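Periplasmic binding protein (Roseiflexus sp. RS-1, PDB 5GJ3) binds heme in the bacterial periplasm, here two heme molecules at once, and probably delivers it to a membrane transporter for uptake. Local coordinates at residues A[146-151]-A[187-192]; A[179-184]-A[194-199]; A[200-205]-A[216-221]. All blocks are in the same frame, centred on the assembly; numbering follows the deposited sequence. Where two conformers were deposited one is given.

Interaction 1 of 3, residues A[146-151]-A[187-192]; sequences LFLYLR and KPLSPE. With HEM (protoporphyrin IX containing Fe), chain C.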
loop_
_atom_site.group_PDB
_atom_site.type_symbol
_atom_site.label_atom_id
_atom_site.label_comp_id
_atom_site.label_asym_id
_atom_site.label_seq_id
_atom_site.Cartn_x
_atom_site.Cartn_y
_atom_site.Cartn_z
ATOM N N LEU A 146 -8.561 -9.957 -10.190
ATOM C CA LEU A 146 -8.822 -8.576 -10.624
ATOM C C LEU A 146 -8.865 -7.642 -9.400
ATOM O O LEU A 146 -9.655 -7.857 -8.474
ATOM C CB LEU A 146 -10.146 -8.512 -11.383
ATOM C CG LEU A 146 -10.461 -7.213 -12.089
ATOM C CD1 LEU A 146 -9.504 -6.946 -13.275
ATOM C CD2 LEU A 146 -11.944 -7.256 -12.532
ATOM N N PHE A 147 -8.006 -6.630 -9.385
ATOM C CA PHE A 147 -8.082 -5.616 -8.344
ATOM C C PHE A 147 -9.004 -4.454 -8.760
ATOM O O PHE A 147 -8.805 -3.863 -9.842
ATOM C CB PHE A 147 -6.691 -5.039 -8.033
ATOM C CG PHE A 147 -6.726 -3.947 -6.995
ATOM C CD1 PHE A 147 -6.755 -4.265 -5.656
ATOM C CD2 PHE A 147 -6.798 -2.595 -7.371
ATOM C CE1 PHE A 147 -6.832 -3.255 -4.691
ATOM C CE2 PHE A 147 -6.867 -1.584 -6.427
ATOM C CZ PHE A 147 -6.867 -1.919 -5.081
ATOM N N LEU A 148 -9.978 -4.116 -7.916
ATOM C CA LEU A 148 -10.913 -3.014 -8.209
ATOM C C LEU A 148 -10.692 -1.942 -7.169
ATOM O O LEU A 148 -10.703 -2.211 -5.952
ATOM C CB LEU A 148 -12.388 -3.438 -8.102
ATOM C CG LEU A 148 -12.774 -4.548 -9.098
ATOM C CD1 LEU A 148 -14.183 -5.046 -8.884
ATOM C CD2 LEU A 148 -12.605 -4.048 -10.530
ATOM N N TYR A 149 -10.409 -0.763 -7.655
ATOM C CA TYR A 149 -10.454 0.422 -6.845
ATOM C C TYR A 149 -11.915 0.948 -6.915
ATOM O O TYR A 149 -12.432 1.184 -8.008
ATOM C CB TYR A 149 -9.471 1.435 -7.408
ATOM C CG TYR A 149 -9.583 2.762 -6.696
ATOM C CD1 TYR A 149 -8.954 2.963 -5.459
ATOM C CD2 TYR A 149 -10.364 3.822 -7.240
ATOM C CE1 TYR A 149 -9.073 4.190 -4.769
ATOM C CE2 TYR A 149 -10.497 5.046 -6.558
ATOM C CZ TYR A 149 -9.834 5.245 -5.334
ATOM O OH TYR A 149 -9.932 6.461 -4.642
ATOM N N LEU A 150 -12.563 1.112 -5.763
ATOM C CA LEU A 150 -13.981 1.472 -5.681
ATOM C C LEU A 150 -14.193 2.679 -4.780
ATOM O O LEU A 150 -13.566 2.810 -3.738
ATOM C CB LEU A 150 -14.807 0.324 -5.069
ATOM C CG LEU A 150 -14.667 -1.058 -5.730
ATOM C CD1 LEU A 150 -15.297 -2.115 -4.819
ATOM C CD2 LEU A 150 -15.316 -1.032 -7.107
ATOM N N ARG A 151 -15.090 3.556 -5.182
ATOM C CA ARG A 151 -15.408 4.698 -4.350
ATOM C C ARG A 151 -16.868 4.982 -4.597
ATOM O O ARG A 151 -17.199 5.812 -5.429
ATOM C CB ARG A 151 -14.526 5.900 -4.672
ATOM C CG ARG A 151 -14.390 6.819 -3.460
ATOM C CD ARG A 151 -13.286 7.853 -3.641
ATOM N NE ARG A 151 -13.668 8.893 -4.576
ATOM C CZ ARG A 151 -13.156 9.060 -5.793
ATOM N NH1 ARG A 151 -13.596 10.064 -6.553
ATOM N NH2 ARG A 151 -12.199 8.253 -6.258
ATOM N N LYS A 187 -7.470 2.000 -14.959
ATOM C CA LYS A 187 -8.471 2.242 -16.020
ATOM C C LYS A 187 -9.870 1.909 -15.557
ATOM O O LYS A 187 -10.037 1.056 -14.680
ATOM C CB LYS A 187 -8.119 1.460 -17.281
ATOM C CG LYS A 187 -6.775 1.877 -17.871
ATOM C CD LYS A 187 -6.805 3.263 -18.537
ATOM C CE LYS A 187 -5.553 3.536 -19.377
ATOM N NZ LYS A 187 -4.297 3.700 -18.564
ATOM N N PRO A 188 -10.891 2.585 -16.134
ATOM C CA PRO A 188 -12.265 2.281 -15.732
ATOM C C PRO A 188 -12.681 0.816 -15.957
ATOM O O PRO A 188 -12.289 0.206 -16.946
ATOM C CB PRO A 188 -13.144 3.264 -16.585
ATOM C CG PRO A 188 -12.218 3.948 -17.542
ATOM C CD PRO A 188 -10.806 3.755 -17.054
ATOM N N LEU A 189 -13.428 0.275 -15.000
ATOM C CA LEU A 189 -14.141 -0.974 -15.176
ATOM C C LEU A 189 -15.210 -0.791 -16.282
ATOM O O LEU A 189 -15.811 0.285 -16.407
ATOM C CB LEU A 189 -14.786 -1.413 -13.853
ATOM C CG LEU A 189 -15.425 -2.819 -13.812
ATOM C CD1 LEU A 189 -14.375 -3.899 -14.057
ATOM C CD2 LEU A 189 -16.132 -3.085 -12.491
ATOM N N SER A 190 -15.401 -1.821 -17.110
ATOM C CA SER A 190 -16.404 -1.807 -18.191
ATOM C C SER A 190 -16.903 -3.230 -18.453
ATOM O O SER A 190 -16.193 -4.202 -18.121
ATOM C CB SER A 190 -15.807 -1.210 -19.479
ATOM O OG SER A 190 -14.993 -2.147 -20.158
ATOM N N PRO A 191 -18.108 -3.366 -19.056
ATOM C CA PRO A 191 -18.565 -4.686 -19.523
ATOM C C PRO A 191 -17.463 -5.491 -20.255
ATOM O O PRO A 191 -17.271 -6.690 -19.985
ATOM C CB PRO A 191 -19.719 -4.332 -20.483
ATOM C CG PRO A 191 -20.280 -3.057 -19.897
ATOM C CD PRO A 191 -19.092 -2.295 -19.358
ATOM N N GLU A 192 -16.734 -4.824 -21.132
ATOM C CA GLU A 192 -15.669 -5.425 -21.920
ATOM C C GLU A 192 -14.531 -5.960 -21.053
ATOM O O GLU A 192 -14.022 -7.067 -21.305
ATOM C CB GLU A 192 -15.097 -4.405 -22.905
ATOM C CG GLU A 192 -16.059 -3.957 -24.005
ATOM C CD GLU A 192 -17.134 -2.954 -23.556
ATOM O OE1 GLU A 192 -17.142 -2.497 -22.387
ATOM O OE2 GLU A 192 -17.994 -2.611 -24.401
HETATM C CHA HEM C . -10.701 9.202 -1.847
HETATM C CHB HEM C . -7.533 5.538 -1.379
HETATM C CHC HEM C . -5.983 6.145 -5.996
HETATM C CHD HEM C . -8.979 9.968 -6.342
HETATM C C1A HEM C . -9.937 8.178 -1.347
HETATM C C2A HEM C . -9.960 7.774 0.014
HETATM C C3A HEM C . -9.062 6.750 0.138
HETATM C C4A HEM C . -8.488 6.528 -1.137
HETATM C CMA HEM C . -8.741 5.952 1.402
HETATM C CAA HEM C . -10.816 8.388 1.126
HETATM C CBA HEM C . -12.002 7.499 1.540
HETATM C CGA HEM C . -13.133 7.471 0.534
HETATM O O1A HEM C . -12.988 7.828 -0.653
HETATM O O2A HEM C . -14.259 7.055 0.865
HETATM C C1B HEM C . -6.832 5.403 -2.600
HETATM C C2B HEM C . -5.809 4.423 -2.803
HETATM C C3B HEM C . -5.343 4.582 -4.070
HETATM C C4B HEM C . -6.136 5.703 -4.674
HETATM C CMB HEM C . -5.340 3.419 -1.776
HETATM C CAB HEM C . -4.291 3.817 -4.760
HETATM C CBB HEM C . -4.626 2.690 -5.342
HETATM C C1C HEM C . -6.643 7.278 -6.500
HETATM C C2C HEM C . -6.337 7.915 -7.716
HETATM C C3C HEM C . -7.207 9.016 -7.829
HETATM C C4C HEM C . -8.018 9.019 -6.652
HETATM C CMC HEM C . -5.282 7.424 -8.688
HETATM C CAC HEM C . -7.355 10.036 -8.915
HETATM C CBC HEM C . -6.928 9.882 -10.162
HETATM C C1D HEM C . -9.636 10.041 -5.109
HETATM C C2D HEM C . -10.622 11.122 -4.834
HETATM C C3D HEM C . -11.119 10.906 -3.582
HETATM C C4D HEM C . -10.421 9.695 -3.114
HETATM C CMD HEM C . -10.963 12.235 -5.797
HETATM C CAD HEM C . -12.149 11.721 -2.808
HETATM C CBD HEM C . -11.582 12.870 -1.931
HETATM C CGD HEM C . -12.688 13.488 -1.078
HETATM O O1D HEM C . -12.485 14.348 -0.169
HETATM O O2D HEM C . -13.884 13.159 -1.256
HETATM N NA HEM C . -9.029 7.395 -2.072
HETATM N NB HEM C . -7.030 6.074 -3.736
HETATM N NC HEM C . -7.668 7.961 -5.863
HETATM N ND HEM C . -9.623 9.156 -4.096
HETATM FE FE HEM C . -8.416 7.663 -3.943
#
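Tyr149 OH is held from two sides: it binds the heme iron at 2.1 Å, and Arg151 NH2 gives it a weak hydrogen bond of 3.3 Å lying in the plane of the tyrosine ring. With CG anti to the backbone N (chi1 174°), Tyr149 sends its phenol off the strand to the metal; the nearby guanidinium would probably favour negative charge on the oxygen. That guanidinium also lies with one face over the heme, whose C2D sits 3.4 Å above its centre, a placement reached by the bend of the arginine chain at chi3 (73°). With an alanine here the N-H to Tyr149 OH and the flat cover over heme C2D are gone, and the phenol oxygen is likely to be less firmly placed at the iron. On the strand's other side, Leu189 covers the sheet: its CD1 meets Leu148 CD2 at 3.9 Å and Leu146 CD2 at 4.4 Å, branched aliphatic side chains, which suit a core that Val158 also lines. Ser190 then N-caps helix 191-197 through Val193 N, while its OG donates to Glu192 OE1 at 3.1 Å. Strand 144-151 thus offers apolar residues to the lobe's core and a tyrosine–arginine pair to the heme site of this periplasmic binding protein.

Interaction 2 of 3, residues A[179-184]-A[194-199]; sequences ADAGIV and VIAAQP. With ZN (zinc ion), chain E.
This is a small surface contact between the end of a 3-10 segment, residues 179-181, and the C-terminal end of helix 191-197, in the second of the two alpha/beta lobes of the periplasmic binding protein fold. The pieces meet through small groups. Ala181 and Ala196 put their CB atoms 4.4 Å apart, and Ala196 CB also lies 3.6 Å from Asp180 O; alanines suit a place where the CA atoms of Ala181 and Ala196 come within 5.7 Å. Gly182, whose N bonds back to Ala179 O, follows the 3-10 segment at a positive phi (86°) where a CB would press on the preceding carbonyl oxygen. Asp180 rests its CB against Ala196 O at 3.4 Å and, with CG anti to the carbonyl carbon (chi1 -69°), turns its carboxylate to a zinc ion. Both oxygens bind the zinc, unequally: OD2 at 2.1 Å and OD1 at 2.5 Å. His144, at the start of strand 144-151, adds its NE2, tying the 3-10 segment to the sheet. The helix finishes at Ala197, and Gln198 follows with a positive phi that breaks the helical path. Val194 O takes two donors from this one residue on opposite faces of its carbonyl plane: Gln198 N at 2.9 Å and Gln198 NE2 at 3.1 Å.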
loop_
_atom_site.group_PDB
_atom_site.type_symbol
_atom_site.label_atom_id
_atom_site.label_comp_id
_atom_site.label_asym_id
_atom_site.label_seq_id
_atom_site.Cartn_x
_atom_site.Cartn_y
_atom_site.Cartn_z
ATOM N N ALA A 179 -4.363 -7.384 -17.382
ATOM C CA ALA A 179 -3.581 -7.549 -18.644
ATOM C C ALA A 179 -4.425 -8.064 -19.858
ATOM O O ALA A 179 -4.297 -7.548 -20.981
ATOM C CB ALA A 179 -2.336 -8.426 -18.401
ATOM N N ASP A 180 -5.321 -9.035 -19.605
ATOM C CA ASP A 180 -6.283 -9.559 -20.599
ATOM C C ASP A 180 -7.191 -8.479 -21.202
ATOM O O ASP A 180 -7.757 -8.669 -22.284
ATOM C CB ASP A 180 -7.180 -10.636 -19.971
ATOM C CG ASP A 180 -6.415 -11.910 -19.634
ATOM O OD1 ASP A 180 -5.534 -12.319 -20.400
ATOM O OD2 ASP A 180 -6.669 -12.510 -18.591
ATOM N N ALA A 181 -7.373 -7.367 -20.493
ATOM C CA ALA A 181 -8.135 -6.246 -21.075
ATOM C C ALA A 181 -7.190 -5.158 -21.613
ATOM O O ALA A 181 -7.647 -4.119 -22.073
ATOM C CB ALA A 181 -9.141 -5.681 -20.070
ATOM N N GLY A 182 -5.877 -5.413 -21.547
ATOM C CA GLY A 182 -4.872 -4.464 -22.048
ATOM C C GLY A 182 -4.412 -3.371 -21.083
ATOM O O GLY A 182 -3.547 -2.551 -21.428
ATOM N N ILE A 183 -4.953 -3.397 -19.865
ATOM C CA ILE A 183 -4.813 -2.324 -18.886
ATOM C C ILE A 183 -3.411 -2.077 -18.328
ATOM O O ILE A 183 -2.754 -2.977 -17.802
ATOM C CB ILE A 183 -5.869 -2.513 -17.788
ATOM C CG1 ILE A 183 -7.236 -2.576 -18.485
ATOM C CG2 ILE A 183 -5.768 -1.423 -16.730
ATOM C CD1 ILE A 183 -8.455 -2.613 -17.595
ATOM N N VAL A 184 -2.949 -0.836 -18.500
ATOM C CA VAL A 184 -1.725 -0.337 -17.881
ATOM C C VAL A 184 -2.194 0.646 -16.792
ATOM O O VAL A 184 -3.092 1.449 -17.067
ATOM C CB VAL A 184 -0.851 0.407 -18.919
ATOM C CG1 VAL A 184 0.254 1.206 -18.233
ATOM C CG2 VAL A 184 -0.265 -0.561 -19.929
ATOM N N VAL A 194 -14.728 -6.846 -17.896
ATOM C CA VAL A 194 -15.282 -7.990 -17.143
ATOM C C VAL A 194 -15.328 -9.289 -18.005
ATOM O O VAL A 194 -14.919 -10.356 -17.534
ATOM C CB VAL A 194 -16.641 -7.673 -16.449
ATOM C CG1 VAL A 194 -17.197 -8.907 -15.735
ATOM C CG2 VAL A 194 -16.503 -6.518 -15.461
ATOM N N ILE A 195 -15.748 -9.169 -19.275
ATOM C CA ILE A 195 -15.743 -10.323 -20.195
ATOM C C ILE A 195 -14.356 -10.859 -20.369
ATOM O O ILE A 195 -14.147 -12.066 -20.271
ATOM C CB ILE A 195 -16.253 -10.005 -21.613
ATOM C CG1 ILE A 195 -17.732 -9.672 -21.589
ATOM C CG2 ILE A 195 -15.880 -11.163 -22.563
ATOM C CD1 ILE A 195 -18.203 -8.945 -22.833
ATOM N N ALA A 196 -13.392 -9.977 -20.615
ATOM C CA ALA A 196 -12.033 -10.423 -20.823
ATOM C C ALA A 196 -11.319 -10.910 -19.550
ATOM O O ALA A 196 -10.406 -11.752 -19.611
ATOM C CB ALA A 196 -11.219 -9.306 -21.477
ATOM N N ALA A 197 -11.633 -10.331 -18.398
ATOM C CA ALA A 197 -10.895 -10.719 -17.189
ATOM C C ALA A 197 -11.484 -12.011 -16.592
ATOM O O ALA A 197 -10.726 -12.882 -16.181
ATOM C CB ALA A 197 -10.873 -9.596 -16.129
ATOM N N GLN A 198 -12.819 -12.113 -16.543
ATOM C CA GLN A 198 -13.529 -13.244 -15.854
ATOM C C GLN A 198 -12.732 -13.740 -14.627
ATOM O O GLN A 198 -12.285 -14.875 -14.586
ATOM C CB GLN A 198 -13.842 -14.388 -16.827
ATOM C CG GLN A 198 -14.981 -14.020 -17.758
ATOM C CD GLN A 198 -16.297 -13.912 -17.014
ATOM O OE1 GLN A 198 -16.799 -14.901 -16.465
ATOM N NE2 GLN A 198 -16.874 -12.726 -17.007
ATOM N N PRO A 199 -12.539 -12.856 -13.615
ATOM C CA PRO A 199 -11.644 -13.293 -12.555
ATOM C C PRO A 199 -12.175 -14.433 -11.647
ATOM O O PRO A 199 -13.395 -14.532 -11.390
ATOM C CB PRO A 199 -11.481 -12.023 -11.703
ATOM C CG PRO A 199 -12.801 -11.303 -11.924
ATOM C CD PRO A 199 -12.977 -11.473 -13.425
HETATM ZN ZN ZN E . -5.221 -14.004 -18.597
#

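Interaction 3 of 3, residues A[200-205]-A[216-221]; sequences DVLLVL and DGLLKI
Strand 201-205 runs extended while the chain at 216-221 leaves helix 214-218 through a type I turn from Leu218 to Ile221, closed by Ile221 N on Leu218 O at 3.0 Å. Lys220 N meanwhile keeps a bond of 2.9 Å to Gly217 O. The backbones stay well apart, the nearest CA atoms being those of Val204 and Leu218 at 9.9 Å, and side chains fill the interval. Leu218, its CG anti to the backbone N (chi1 173°), extends toward the strand and brings CD2 to 4.4 Å from both Leu202 CD1 and Val204 CG1. Its two partners sit two residues apart and therefore project from the same face of the strand. Leu219 follows with its own CD2, which approaches Leu202 CD1 at 4.4 Å, so one leucine methyl meets two neighbouring leucines. The contacts are loose and wholly apolar, and aliphatic groups suit this largely buried place, which Val212 and Leu224 also line. From the opposite face of the strand, Val201 and Leu203 pack on helix 250-267. Strand 201-205 continues through helices 206-211, 214-218 and 228-232 to its parallel neighbour 235-238, and this packing of connecting helix on strand is that of a beta-alpha-beta crossover in an alpha/beta sandwich lobe.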
loop_
_atom_site.group_PDB
_atom_site.type_symbol
_atom_site.label_atom_id
_atom_site.label_comp_id
_atom_site.label_asym_id
_atom_site.label_seq_id
_atom_site.Cartn_x
_atom_site.Cartn_y
_atom_site.Cartn_z
ATOM N N ASP A 200 -11.223 -15.210 -11.127
ATOM C CA ASP A 200 -11.408 -16.226 -10.105
ATOM C C ASP A 200 -11.456 -15.595 -8.715
ATOM O O ASP A 200 -12.101 -16.132 -7.794
ATOM C CB ASP A 200 -10.196 -17.201 -10.136
ATOM C CG ASP A 200 -10.146 -18.023 -11.421
ATOM O OD1 ASP A 200 -11.175 -18.715 -11.677
ATOM O OD2 ASP A 200 -9.116 -17.987 -12.155
ATOM N N VAL A 201 -10.731 -14.487 -8.565
ATOM C CA VAL A 201 -10.652 -13.715 -7.298
ATOM C C VAL A 201 -10.907 -12.238 -7.580
ATOM O O VAL A 201 -10.333 -11.681 -8.486
ATOM C CB VAL A 201 -9.249 -13.897 -6.617
ATOM C CG1 VAL A 201 -9.161 -13.119 -5.266
ATOM C CG2 VAL A 201 -8.963 -15.400 -6.428
ATOM N N LEU A 202 -11.773 -11.612 -6.791
ATOM C CA LEU A 202 -11.876 -10.160 -6.766
ATOM C C LEU A 202 -11.103 -9.590 -5.559
ATOM O O LEU A 202 -11.390 -9.913 -4.393
ATOM C CB LEU A 202 -13.352 -9.731 -6.712
ATOM C CG LEU A 202 -14.077 -10.023 -8.039
ATOM C CD1 LEU A 202 -15.572 -10.053 -7.827
ATOM C CD2 LEU A 202 -13.717 -8.987 -9.100
ATOM N N LEU A 203 -10.112 -8.768 -5.851
ATOM C CA LEU A 203 -9.312 -8.144 -4.794
ATOM C C LEU A 203 -9.718 -6.666 -4.664
ATOM O O LEU A 203 -9.680 -5.921 -5.627
ATOM C CB LEU A 203 -7.812 -8.303 -5.105
ATOM C CG LEU A 203 -6.762 -7.752 -4.128
ATOM C CD1 LEU A 203 -6.864 -8.404 -2.771
ATOM C CD2 LEU A 203 -5.345 -7.918 -4.670
ATOM N N VAL A 204 -10.152 -6.270 -3.470
ATOM C CA VAL A 204 -10.623 -4.901 -3.228
ATOM C C VAL A 204 -10.042 -4.302 -1.921
ATOM O O VAL A 204 -9.460 -5.009 -1.100
ATOM C CB VAL A 204 -12.158 -4.871 -3.084
ATOM C CG1 VAL A 204 -12.804 -5.343 -4.400
ATOM C CG2 VAL A 204 -12.609 -5.711 -1.876
ATOM N N LEU A 205 -10.239 -3.016 -1.728
ATOM C CA LEU A 205 -9.882 -2.412 -0.418
ATOM C C LEU A 205 -11.064 -2.481 0.569
ATOM O O LEU A 205 -12.251 -2.438 0.140
ATOM C CB LEU A 205 -9.414 -0.998 -0.619
ATOM C CG LEU A 205 -8.255 -0.913 -1.609
ATOM C CD1 LEU A 205 -7.888 0.536 -1.871
ATOM C CD2 LEU A 205 -7.018 -1.707 -1.182
ATOM N N ASP A 216 -22.623 -8.024 -0.880
ATOM C CA ASP A 216 -23.947 -7.910 -1.499
ATOM C C ASP A 216 -24.036 -6.736 -2.480
ATOM O O ASP A 216 -24.444 -6.934 -3.630
ATOM C CB ASP A 216 -25.062 -7.878 -0.450
ATOM C CG ASP A 216 -25.267 -9.241 0.227
ATOM O OD1 ASP A 216 -24.785 -10.278 -0.290
ATOM O OD2 ASP A 216 -25.938 -9.279 1.277
ATOM N N GLY A 217 -23.586 -5.549 -2.090
ATOM C CA GLY A 217 -23.553 -4.440 -3.058
ATOM C C GLY A 217 -22.570 -4.652 -4.215
ATOM O O GLY A 217 -22.886 -4.396 -5.378
ATOM N N LEU A 218 -21.358 -5.120 -3.914
ATOM C CA LEU A 218 -20.338 -5.295 -4.973
ATOM C C LEU A 218 -20.880 -6.174 -6.118
ATOM O O LEU A 218 -20.723 -5.876 -7.296
ATOM C CB LEU A 218 -19.050 -5.935 -4.372
ATOM C CG LEU A 218 -17.920 -6.350 -5.342
ATOM C CD1 LEU A 218 -17.303 -5.087 -5.898
ATOM C CD2 LEU A 218 -16.835 -7.187 -4.668
ATOM N N LEU A 219 -21.529 -7.262 -5.750
ATOM C CA LEU A 219 -22.021 -8.214 -6.740
ATOM C C LEU A 219 -23.276 -7.746 -7.476
ATOM O O LEU A 219 -23.748 -8.447 -8.388
ATOM C CB LEU A 219 -22.240 -9.596 -6.105
ATOM C CG LEU A 219 -20.892 -10.119 -5.593
ATOM C CD1 LEU A 219 -21.023 -11.527 -5.047
ATOM C CD2 LEU A 219 -19.844 -10.031 -6.708
ATOM N N LYS A 220 -23.801 -6.572 -7.102
ATOM C CA LYS A 220 -24.865 -5.915 -7.858
ATOM C C LYS A 220 -24.283 -5.071 -8.991
ATOM O O LYS A 220 -25.009 -4.601 -9.859
ATOM C CB LYS A 220 -25.749 -5.058 -6.937
ATOM C CG LYS A 220 -26.710 -5.857 -6.063
ATOM C CD LYS A 220 -27.521 -4.949 -5.143
ATOM C CE LYS A 220 -28.144 -3.790 -5.907
ATOM N NZ LYS A 220 -29.111 -3.012 -5.078
ATOM N N ILE A 221 -22.968 -4.864 -8.982
ATOM C CA ILE A 221 -22.291 -4.156 -10.080
ATOM C C ILE A 221 -22.345 -5.054 -11.332
ATOM O O ILE A 221 -22.036 -6.263 -11.270
ATOM C CB ILE A 221 -20.834 -3.775 -9.725
ATOM C CG1 ILE A 221 -20.804 -2.760 -8.562
ATOM C CG2 ILE A 221 -20.114 -3.225 -10.946
ATOM C CD1 ILE A 221 -19.406 -2.497 -8.002
#

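In the fold
Interactions 1 and 3 meet in one sheet, where strands 144-151 and 201-205 are parallel neighbours: Leu146 O lies 2.8 Å from Leu203 N, and Leu148 N 2.9 Å from Leu203 O. Their apolar sides join as well, Leu150 CD1 touching Leu218 CD1 at 3.7 Å. Interaction 2 reaches interaction 1 through helix 191-197, where Val194 CG2 lies 3.7 Å from Leu189 CD1, and through the residue two beyond its end, Pro199, whose CB is 3.8 Å from Leu146 CB. Interactions 2 and 3 adjoin only in sequence, their centres about 15 Å apart. Strand 144-151 spans two metals, with Tyr149 at the heme iron and His144 at the zinc of Asp180; Leu205 of interaction 3 touches heme too.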